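Local coordinates for CAIP (Helicobacter cinaedi, PDB 5LBH), which is a Dps-like mini-ferritin and antigen that binds iron and probably stores it, and takes part in atherosclerotic inflammation by promoting macrophage differentiation into foam cells, at residues Asn24-Val29 against Glu43-Phe48; Glu91-Val96 against Trp138-Gln143. One frame throughout, in Å; residues are numbered along the deposited sequence.

Contact 1: residues Asn24-Val29 against Glu43-Phe48; sequences NFHWNV and EIYEQF. With FE (Fe (III) ion), chain V.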
ATOM      1  N   ASN A  24      -1.564 -29.069 -17.455  1.00 29.65           N
ATOM      2  CA  ASN A  24      -2.056 -30.423 -17.263  1.00 29.83           C
ATOM      3  C   ASN A  24      -1.653 -30.973 -15.890  1.00 33.13           C
ATOM      4  O   ASN A  24      -2.491 -31.520 -15.164  1.00 32.56           O
ATOM      5  CB  ASN A  24      -1.544 -31.273 -18.428  1.00 34.68           C
ATOM      6  CG  ASN A  24      -1.932 -32.718 -18.339  1.00 30.66           C
ATOM      7  OD1 ASN A  24      -2.780 -33.106 -17.551  1.00 30.20           O
ATOM      8  ND2 ASN A  24      -1.335 -33.529 -19.207  1.00 35.22           N
ATOM      9  N   PHE A  25      -0.384 -30.811 -15.493  1.00 31.45           N
ATOM     10  CA  PHE A  25       0.001 -31.169 -14.123  1.00 34.68           C
ATOM     11  C   PHE A  25      -0.820 -30.395 -13.095  1.00 37.21           C
ATOM     12  O   PHE A  25      -1.243 -30.942 -12.066  1.00 36.50           O
ATOM     13  CB  PHE A  25       1.490 -30.893 -13.893  1.00 33.08           C
ATOM     14  CG  PHE A  25       2.405 -31.703 -14.762  1.00 33.04           C
ATOM     15  CD1 PHE A  25       1.998 -32.925 -15.272  1.00 30.83           C
ATOM     16  CD2 PHE A  25       3.676 -31.244 -15.061  1.00 28.30           C
ATOM     17  CE1 PHE A  25       2.844 -33.675 -16.072  1.00 30.77           C
ATOM     18  CE2 PHE A  25       4.534 -31.988 -15.851  1.00 36.34           C
ATOM     19  CZ  PHE A  25       4.117 -33.210 -16.362  1.00 35.81           C
ATOM     20  N   HIS A  26      -1.043 -29.111 -13.364  1.00 35.86           N
ATOM     21  CA  HIS A  26      -1.774 -28.236 -12.459  1.00 32.11           C
ATOM     22  C   HIS A  26      -3.211 -28.711 -12.256  1.00 34.88           C
ATOM     23  O   HIS A  26      -3.742 -28.640 -11.144  1.00 36.89           O
ATOM     24  CB  HIS A  26      -1.715 -26.821 -13.028  1.00 30.39           C
ATOM     25  CG  HIS A  26      -2.525 -25.816 -12.283  1.00 39.20           C
ATOM     26  ND1 HIS A  26      -2.200 -25.376 -11.015  1.00 37.66           N
ATOM     27  CD2 HIS A  26      -3.628 -25.121 -12.653  1.00 39.80           C
ATOM     28  CE1 HIS A  26      -3.079 -24.468 -10.632  1.00 36.58           C
ATOM     29  NE2 HIS A  26      -3.953 -24.295 -11.606  1.00 40.71           N
ATOM     30  N   TRP A  27      -3.856 -29.195 -13.319  1.00 34.08           N
ATOM     31  CA  TRP A  27      -5.260 -29.592 -13.264  1.00 29.91           C
ATOM     32  C   TRP A  27      -5.467 -31.007 -12.714  1.00 32.42           C
ATOM     33  O   TRP A  27      -6.502 -31.279 -12.094  1.00 32.35           O
ATOM     34  CB  TRP A  27      -5.879 -29.529 -14.658  1.00 29.28           C
ATOM     35  CG  TRP A  27      -5.907 -28.192 -15.295  1.00 32.82           C
ATOM     36  CD1 TRP A  27      -6.099 -26.989 -14.679  1.00 33.83           C
ATOM     37  CD2 TRP A  27      -5.778 -27.913 -16.699  1.00 30.14           C
ATOM     38  NE1 TRP A  27      -6.078 -25.975 -15.610  1.00 36.09           N
ATOM     39  CE2 TRP A  27      -5.885 -26.512 -16.856  1.00 31.26           C
ATOM     40  CE3 TRP A  27      -5.566 -28.710 -17.831  1.00 29.30           C
ATOM     41  CZ2 TRP A  27      -5.783 -25.887 -18.098  1.00 32.57           C
ATOM     42  CZ3 TRP A  27      -5.464 -28.100 -19.063  1.00 33.71           C
ATOM     43  CH2 TRP A  27      -5.572 -26.694 -19.192  1.00 36.49           C
ATOM     44  N   ASN A  28      -4.535 -31.930 -12.969  1.00 32.16           N
ATOM     45  CA  ASN A  28      -4.796 -33.359 -12.822  1.00 30.50           C
ATOM     46  C   ASN A  28      -3.948 -34.016 -11.737  1.00 37.36           C
ATOM     47  O   ASN A  28      -3.807 -35.251 -11.736  1.00 37.00           O
ATOM     48  CB  ASN A  28      -4.576 -34.074 -14.156  1.00 26.01           C
ATOM     49  CG  ASN A  28      -5.567 -33.627 -15.224  1.00 27.84           C
ATOM     50  OD1 ASN A  28      -6.751 -33.471 -14.953  1.00 31.27           O
ATOM     51  ND2 ASN A  28      -5.089 -33.451 -16.452  1.00 32.90           N
ATOM     52  N   VAL A  29      -3.332 -33.221 -10.851  1.00 32.84           N
ATOM     53  CA  VAL A  29      -2.668 -33.779  -9.679  1.00 37.05           C
ATOM     54  C   VAL A  29      -3.701 -34.363  -8.717  1.00 33.46           C
ATOM     55  O   VAL A  29      -4.785 -33.801  -8.508  1.00 34.08           O
ATOM     56  CB  VAL A  29      -1.766 -32.720  -9.006  1.00 40.00           C
ATOM     57  CG1 VAL A  29      -2.563 -31.494  -8.556  1.00 35.71           C
ATOM     58  CG2 VAL A  29      -1.044 -33.318  -7.820  1.00 31.63           C
ATOM     59  N   GLU A  43       2.646 -21.303 -10.445  1.00 35.06           N
ATOM     60  CA  GLU A  43       3.795 -20.409 -10.482  1.00 40.98           C
ATOM     61  C   GLU A  43       4.749 -20.751 -11.624  1.00 36.53           C
ATOM     62  O   GLU A  43       5.324 -19.852 -12.251  1.00 37.57           O
ATOM     63  CB  GLU A  43       4.522 -20.464  -9.142  1.00 40.63           C
ATOM     64  CG  GLU A  43       3.696 -19.912  -8.014  1.00 43.11           C
ATOM     65  CD  GLU A  43       4.419 -20.005  -6.693  1.00 58.89           C
ATOM     66  OE1 GLU A  43       4.178 -19.135  -5.822  1.00 62.87           O
ATOM     67  OE2 GLU A  43       5.232 -20.948  -6.529  1.00 55.37           O
ATOM     68  N   ILE A  44       4.928 -22.043 -11.910  1.00 35.25           N
ATOM     69  CA  ILE A  44       5.851 -22.458 -12.963  1.00 31.93           C
ATOM     70  C   ILE A  44       5.328 -22.067 -14.343  1.00 33.11           C
ATOM     71  O   ILE A  44       6.079 -21.561 -15.182  1.00 37.46           O
ATOM     72  CB  ILE A  44       6.132 -23.962 -12.868  1.00 33.30           C
ATOM     73  CG1 ILE A  44       6.902 -24.289 -11.580  1.00 33.91           C
ATOM     74  CG2 ILE A  44       6.816 -24.468 -14.133  1.00 27.03           C
ATOM     75  CD1 ILE A  44       7.186 -25.786 -11.412  1.00 34.18           C
ATOM     76  N   TYR A  45       4.052 -22.317 -14.631  1.00 33.86           N
ATOM     77  CA  TYR A  45       3.640 -21.972 -15.984  1.00 36.49           C
ATOM     78  C   TYR A  45       3.566 -20.462 -16.191  1.00 34.01           C
ATOM     79  O   TYR A  45       3.715 -20.008 -17.328  1.00 34.27           O
ATOM     80  CB  TYR A  45       2.324 -22.680 -16.381  1.00 29.04           C
ATOM     81  CG  TYR A  45       1.006 -22.325 -15.694  1.00 36.78           C
ATOM     82  CD1 TYR A  45       0.441 -21.042 -15.787  1.00 39.98           C
ATOM     83  CD2 TYR A  45       0.265 -23.313 -15.027  1.00 36.66           C
ATOM     84  CE1 TYR A  45      -0.798 -20.737 -15.179  1.00 33.31           C
ATOM     85  CE2 TYR A  45      -0.965 -23.028 -14.438  1.00 36.22           C
ATOM     86  CZ  TYR A  45      -1.489 -21.739 -14.512  1.00 39.44           C
ATOM     87  OH  TYR A  45      -2.708 -21.480 -13.927  1.00 39.23           O
ATOM     88  N   GLU A  46       3.402 -19.675 -15.125  1.00 31.97           N
ATOM     89  CA  GLU A  46       3.443 -18.223 -15.278  1.00 38.77           C
ATOM     90  C   GLU A  46       4.861 -17.736 -15.544  1.00 38.12           C
ATOM     91  O   GLU A  46       5.051 -16.786 -16.309  1.00 33.97           O
ATOM     92  CB  GLU A  46       2.874 -17.532 -14.029  1.00 39.62           C
ATOM     93  CG  GLU A  46       1.342 -17.608 -13.913  1.00 45.38           C
ATOM     94  CD  GLU A  46       0.791 -17.168 -12.535  1.00 57.65           C
ATOM     95  OE1 GLU A  46       1.585 -16.886 -11.600  1.00 54.30           O
ATOM     96  OE2 GLU A  46      -0.454 -17.144 -12.376  1.00 55.18           O
ATOM     97  N   GLN A  47       5.871 -18.422 -14.996  1.00 38.41           N
ATOM     98  CA  GLN A  47       7.247 -18.024 -15.259  1.00 37.74           C
ATOM     99  C   GLN A  47       7.671 -18.384 -16.680  1.00 38.05           C
ATOM    100  O   GLN A  47       8.376 -17.598 -17.327  1.00 37.14           O
ATOM    101  CB  GLN A  47       8.196 -18.695 -14.254  1.00 40.08           C
ATOM    102  CG  GLN A  47       8.114 -18.155 -12.836  1.00 51.97           C
ATOM    103  CD  GLN A  47       8.785 -16.785 -12.693  1.00 68.28           C
ATOM    104  OE1 GLN A  47       8.117 -15.777 -12.427  1.00 71.61           O
ATOM    105  NE2 GLN A  47      10.108 -16.746 -12.861  1.00 68.75           N
ATOM    106  N   PHE A  48       7.182 -19.511 -17.212  1.00 34.52           N
ATOM    107  CA  PHE A  48       7.481 -19.877 -18.589  1.00 35.67           C
ATOM    108  C   PHE A  48       6.644 -19.105 -19.597  1.00 32.67           C
ATOM    109  O   PHE A  48       7.063 -18.986 -20.749  1.00 32.59           O
ATOM    110  CB  PHE A  48       7.341 -21.389 -18.784  1.00 36.91           C
ATOM    111  CG  PHE A  48       8.592 -22.139 -18.411  1.00 38.54           C
ATOM    112  CD1 PHE A  48       8.842 -22.496 -17.087  1.00 38.34           C
ATOM    113  CD2 PHE A  48       9.550 -22.424 -19.372  1.00 33.07           C
ATOM    114  CE1 PHE A  48      10.010 -23.155 -16.739  1.00 35.88           C
ATOM    115  CE2 PHE A  48      10.719 -23.094 -19.037  1.00 32.62           C
ATOM    116  CZ  PHE A  48      10.951 -23.457 -17.720  1.00 37.07           C
TER
HETATM  117 FE    FE V 201      -5.926 -22.946 -11.920  1.00 66.80          FE
HETATM  118  O   HOH W   1      -6.812 -22.072  -9.661  1.00 38.73           O

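Contact 2: residues Glu91-Val96 against Trp138-Gln143; sequences EIAQAV and WMLKSQ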
ATOM      1  N   GLU A  91       5.296 -38.064  -9.315  1.00 39.73           N
ATOM      2  CA  GLU A  91       5.508 -38.162 -10.750  1.00 39.80           C
ATOM      3  C   GLU A  91       5.719 -36.779 -11.375  1.00 40.92           C
ATOM      4  O   GLU A  91       6.618 -36.596 -12.203  1.00 34.67           O
ATOM      5  CB  GLU A  91       4.331 -38.901 -11.382  1.00 38.92           C
ATOM      6  CG  GLU A  91       4.187 -38.650 -12.856  1.00 52.06           C
ATOM      7  CD  GLU A  91       3.102 -39.492 -13.521  1.00 56.98           C
ATOM      8  OE1 GLU A  91       2.166 -39.965 -12.817  1.00 50.04           O
ATOM      9  OE2 GLU A  91       3.202 -39.656 -14.765  1.00 57.57           O
ATOM     10  N   ILE A  92       4.923 -35.786 -10.967  1.00 40.66           N
ATOM     11  CA  ILE A  92       5.077 -34.425 -11.487  1.00 39.49           C
ATOM     12  C   ILE A  92       6.445 -33.850 -11.135  1.00 39.57           C
ATOM     13  O   ILE A  92       7.085 -33.183 -11.960  1.00 36.73           O
ATOM     14  CB  ILE A  92       3.945 -33.521 -10.963  1.00 36.44           C
ATOM     15  CG1 ILE A  92       2.608 -33.893 -11.592  1.00 30.16           C
ATOM     16  CG2 ILE A  92       4.299 -32.040 -11.128  1.00 33.27           C
ATOM     17  CD1 ILE A  92       1.441 -33.125 -11.031  1.00 30.64           C
ATOM     18  N   ALA A  93       6.906 -34.079  -9.904  1.00 35.81           N
ATOM     19  CA  ALA A  93       8.201 -33.561  -9.493  1.00 32.42           C
ATOM     20  C   ALA A  93       9.321 -34.050 -10.396  1.00 36.72           C
ATOM     21  O   ALA A  93      10.257 -33.295 -10.677  1.00 40.17           O
ATOM     22  CB  ALA A  93       8.490 -33.951  -8.053  1.00 33.22           C
ATOM     23  N   GLN A  94       9.246 -35.285 -10.887  1.00 40.95           N
ATOM     24  CA  GLN A  94      10.315 -35.742 -11.769  1.00 40.40           C
ATOM     25  C   GLN A  94      10.044 -35.457 -13.237  1.00 31.58           C
ATOM     26  O   GLN A  94      10.994 -35.301 -14.009  1.00 35.10           O
ATOM     27  CB  GLN A  94      10.595 -37.232 -11.562  1.00 43.18           C
ATOM     28  CG  GLN A  94       9.398 -38.101 -11.657  1.00 43.35           C
ATOM     29  CD  GLN A  94       9.480 -39.311 -10.727  1.00 54.32           C
ATOM     30  OE1 GLN A  94      10.510 -39.561 -10.087  1.00 58.09           O
ATOM     31  NE2 GLN A  94       8.384 -40.068 -10.651  1.00 51.49           N
ATOM     32  N   ALA A  95       8.788 -35.351 -13.655  1.00 31.69           N
ATOM     33  CA  ALA A  95       8.546 -34.774 -14.972  1.00 28.62           C
ATOM     34  C   ALA A  95       9.186 -33.393 -15.072  1.00 32.27           C
ATOM     35  O   ALA A  95       9.874 -33.090 -16.052  1.00 32.98           O
ATOM     36  CB  ALA A  95       7.050 -34.691 -15.261  1.00 21.00           C
ATOM     37  N   VAL A  96       9.019 -32.567 -14.035  1.00 29.62           N
ATOM     38  CA  VAL A  96       9.520 -31.200 -14.076  1.00 29.41           C
ATOM     39  C   VAL A  96      11.043 -31.187 -13.983  1.00 30.47           C
ATOM     40  O   VAL A  96      11.712 -30.398 -14.657  1.00 30.97           O
ATOM     41  CB  VAL A  96       8.871 -30.371 -12.947  1.00 29.64           C
ATOM     42  CG1 VAL A  96       9.685 -29.088 -12.649  1.00 29.40           C
ATOM     43  CG2 VAL A  96       7.404 -30.096 -13.236  1.00 25.32           C
ATOM     44  N   TRP A 138      18.262 -28.158  -7.768  1.00 33.74           N
ATOM     45  CA  TRP A 138      18.735 -28.557  -6.443  1.00 37.45           C
ATOM     46  C   TRP A 138      17.573 -28.821  -5.479  1.00 40.10           C
ATOM     47  O   TRP A 138      17.637 -29.734  -4.646  1.00 35.65           O
ATOM     48  CB  TRP A 138      19.663 -27.485  -5.862  1.00 38.17           C
ATOM     49  CG  TRP A 138      19.892 -27.682  -4.391  1.00 41.36           C
ATOM     50  CD1 TRP A 138      20.504 -28.754  -3.796  1.00 45.97           C
ATOM     51  CD2 TRP A 138      19.503 -26.802  -3.327  1.00 45.39           C
ATOM     52  NE1 TRP A 138      20.523 -28.593  -2.428  1.00 49.71           N
ATOM     53  CE2 TRP A 138      19.915 -27.405  -2.112  1.00 51.57           C
ATOM     54  CE3 TRP A 138      18.861 -25.558  -3.279  1.00 45.80           C
ATOM     55  CZ2 TRP A 138      19.689 -26.812  -0.863  1.00 51.49           C
ATOM     56  CZ3 TRP A 138      18.643 -24.965  -2.035  1.00 51.09           C
ATOM     57  CH2 TRP A 138      19.054 -25.596  -0.845  1.00 52.83           C
ATOM     58  N   MET A 139      16.503 -28.030  -5.575  1.00 36.92           N
ATOM     59  CA  MET A 139      15.392 -28.193  -4.651  1.00 37.24           C
ATOM     60  C   MET A 139      14.573 -29.434  -4.991  1.00 40.95           C
ATOM     61  O   MET A 139      14.143 -30.167  -4.092  1.00 36.90           O
ATOM     62  CB  MET A 139      14.520 -26.941  -4.670  1.00 35.35           C
ATOM     63  CG  MET A 139      15.186 -25.692  -4.081  1.00 36.68           C
ATOM     64  SD  MET A 139      14.063 -24.268  -4.172  1.00 45.39           S
ATOM     65  CE  MET A 139      14.955 -23.105  -3.160  1.00 32.93           C
ATOM     66  N   LEU A 140      14.378 -29.706  -6.289  1.00 38.80           N
ATOM     67  CA  LEU A 140      13.621 -30.889  -6.691  1.00 37.64           C
ATOM     68  C   LEU A 140      14.377 -32.167  -6.348  1.00 40.23           C
ATOM     69  O   LEU A 140      13.766 -33.160  -5.933  1.00 34.84           O
ATOM     70  CB  LEU A 140      13.309 -30.847  -8.184  1.00 38.29           C
ATOM     71  CG  LEU A 140      12.148 -29.959  -8.638  1.00 36.06           C
ATOM     72  CD1 LEU A 140      12.227 -29.682 -10.150  1.00 32.40           C
ATOM     73  CD2 LEU A 140      10.838 -30.591  -8.294  1.00 33.35           C
ATOM     74  N   LYS A 141      15.707 -32.167  -6.518  1.00 39.47           N
ATOM     75  CA  LYS A 141      16.484 -33.338  -6.120  1.00 35.19           C
ATOM     76  C   LYS A 141      16.415 -33.563  -4.615  1.00 37.74           C
ATOM     77  O   LYS A 141      16.313 -34.707  -4.158  1.00 36.93           O
ATOM     78  CB  LYS A 141      17.936 -33.207  -6.562  1.00 30.70           C
ATOM     79  CG  LYS A 141      18.165 -33.385  -8.044  1.00 41.09           C
ATOM     80  CD  LYS A 141      19.600 -33.038  -8.365  1.00 38.97           C
ATOM     81  CE  LYS A 141      19.952 -33.353  -9.794  1.00 50.43           C
ATOM     82  NZ  LYS A 141      21.357 -32.926 -10.108  1.00 60.47           N
ATOM     83  N   SER A 142      16.439 -32.488  -3.825  1.00 39.80           N
ATOM     84  CA  SER A 142      16.313 -32.668  -2.383  1.00 39.92           C
ATOM     85  C   SER A 142      14.928 -33.183  -2.035  1.00 40.04           C
ATOM     86  O   SER A 142      14.781 -34.041  -1.160  1.00 40.65           O
ATOM     87  CB  SER A 142      16.601 -31.360  -1.651  1.00 38.84           C
ATOM     88  OG  SER A 142      17.972 -31.020  -1.750  1.00 44.12           O
ATOM     89  N   GLN A 143      13.910 -32.721  -2.763  1.00 38.92           N
ATOM     90  CA  GLN A 143      12.554 -33.136  -2.462  1.00 37.65           C
ATOM     91  C   GLN A 143      12.310 -34.587  -2.859  1.00 39.09           C
ATOM     92  O   GLN A 143      11.581 -35.296  -2.164  1.00 44.30           O
ATOM     93  CB  GLN A 143      11.577 -32.189  -3.152  1.00 38.15           C
ATOM     94  CG  GLN A 143      10.119 -32.572  -3.006  1.00 48.61           C
ATOM     95  CD  GLN A 143       9.197 -31.630  -3.744  1.00 50.00           C
ATOM     96  OE1 GLN A 143       9.643 -30.635  -4.321  1.00 52.08           O
ATOM     97  NE2 GLN A 143       7.900 -31.927  -3.718  1.00 56.31           N
TER

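Contact 1: residues Asn24-Val29 against Glu43-Phe48
H26 and Y45 alone carry this contact, and their rings illustrate how an aromatic edge can border a metal ligand without joining the coordination sphere. The pair is edge-to-face: the planes stand at 84° and the ring centroids lie 5.4 Å apart. It is the tyrosine that offers its edge. CE2 of Y45 comes down over one face of the H26 imidazole, displaced toward the rim, and comes closest at 3.8 Å from CD2 of H26. The tyrosine's CG sits between its backbone N and carbonyl carbon (chi1 67°), and from there the ring reaches out to the neighbouring helix. CG of the histidine lies anti to the backbone N (chi1 175°), beside the carbonyl carbon, and the ring so placed binds the iron(III) ion through NE2 at 2.4 Å. Y45 OH, 3.9 Å from H26 NE2, approaches the ligand nitrogen without bonding to it. The rotation of the imidazole is set from both ring nitrogens: while NE2 holds the metal, ND1 hydrogen-bonds T41 OG1, a second-shell partner. The H38 ring stacks on H26. A water lies 2.6 Å from the iron, and D53 and E57 of a neighbouring subunit complete the protein ligands. A histidine from one subunit paired with carboxylates from another is the signature of the intersubunit ferroxidase site of Dps mini-ferritins, with which this arrangement is consistent.

Contact 2: residues Glu91-Val96 against Trp138-Gln143
Pairing of the third and fourth long helices of the ferritin-like four-helix bundle is represented here by a single leucine set against two residues one helical turn apart. L140 of helix 120-144 reaches toward helix 89-116 and divides its two methyl groups between A93 and V96. CD1 takes the valine, touching V96 CG1 at 3.6 Å. The other branch serves the alanine: CD2 lies 4.1 Å from A93 CB and 3.7 Å from the carbonyl oxygen A93 O, so it rests on backbone as well as on the methyl group. With chi1 at -79°, CG of L140 is placed opposite its own carbonyl carbon, and the forked end is carried across the gap. V96 presents CG1, the branch anti to its backbone N (chi1 161°), and its side chain meets that of L140 at about a right angle. Where the alanine faces the leucine the backbones come close, with A93 CA and L140 CA 6.7 Å apart. No hydrogen bond spans the two segments; the joint is apolar packing. Further along helix 89-116, L97 and Y100 also pack on L140 and extend the seam. Other elements cover parts of both segments: F25 of helix 4-28 packs on I92 and A95, while W27, M32 and F34 of a neighbouring subunit pack against W138, M139, S142 and Q143.

How the contacts relate
From the N terminus, helix 4-28 passes through the short strand 29-30 to helix 34-61, and contact 1 closes this first hairpin across 13 intervening residues. The chain then passes through the long connection bearing helix 70-76 and strand 87-88, which pairs in parallel with strand 29-30, before helix 89-116 begins. Contact 2 closes the second hairpin, spanning 41 residues, most of them helical. The two loops therefore follow in series, neither nesting nor crossing. Their centres lie about 14 Å apart: F25 CZ packs 3.5 Å from A95 CB, and V29 CB lies 3.8 Å from I92 CD1. These contacts, with the small parallel sheet, join the two hairpins at this end of the bundle.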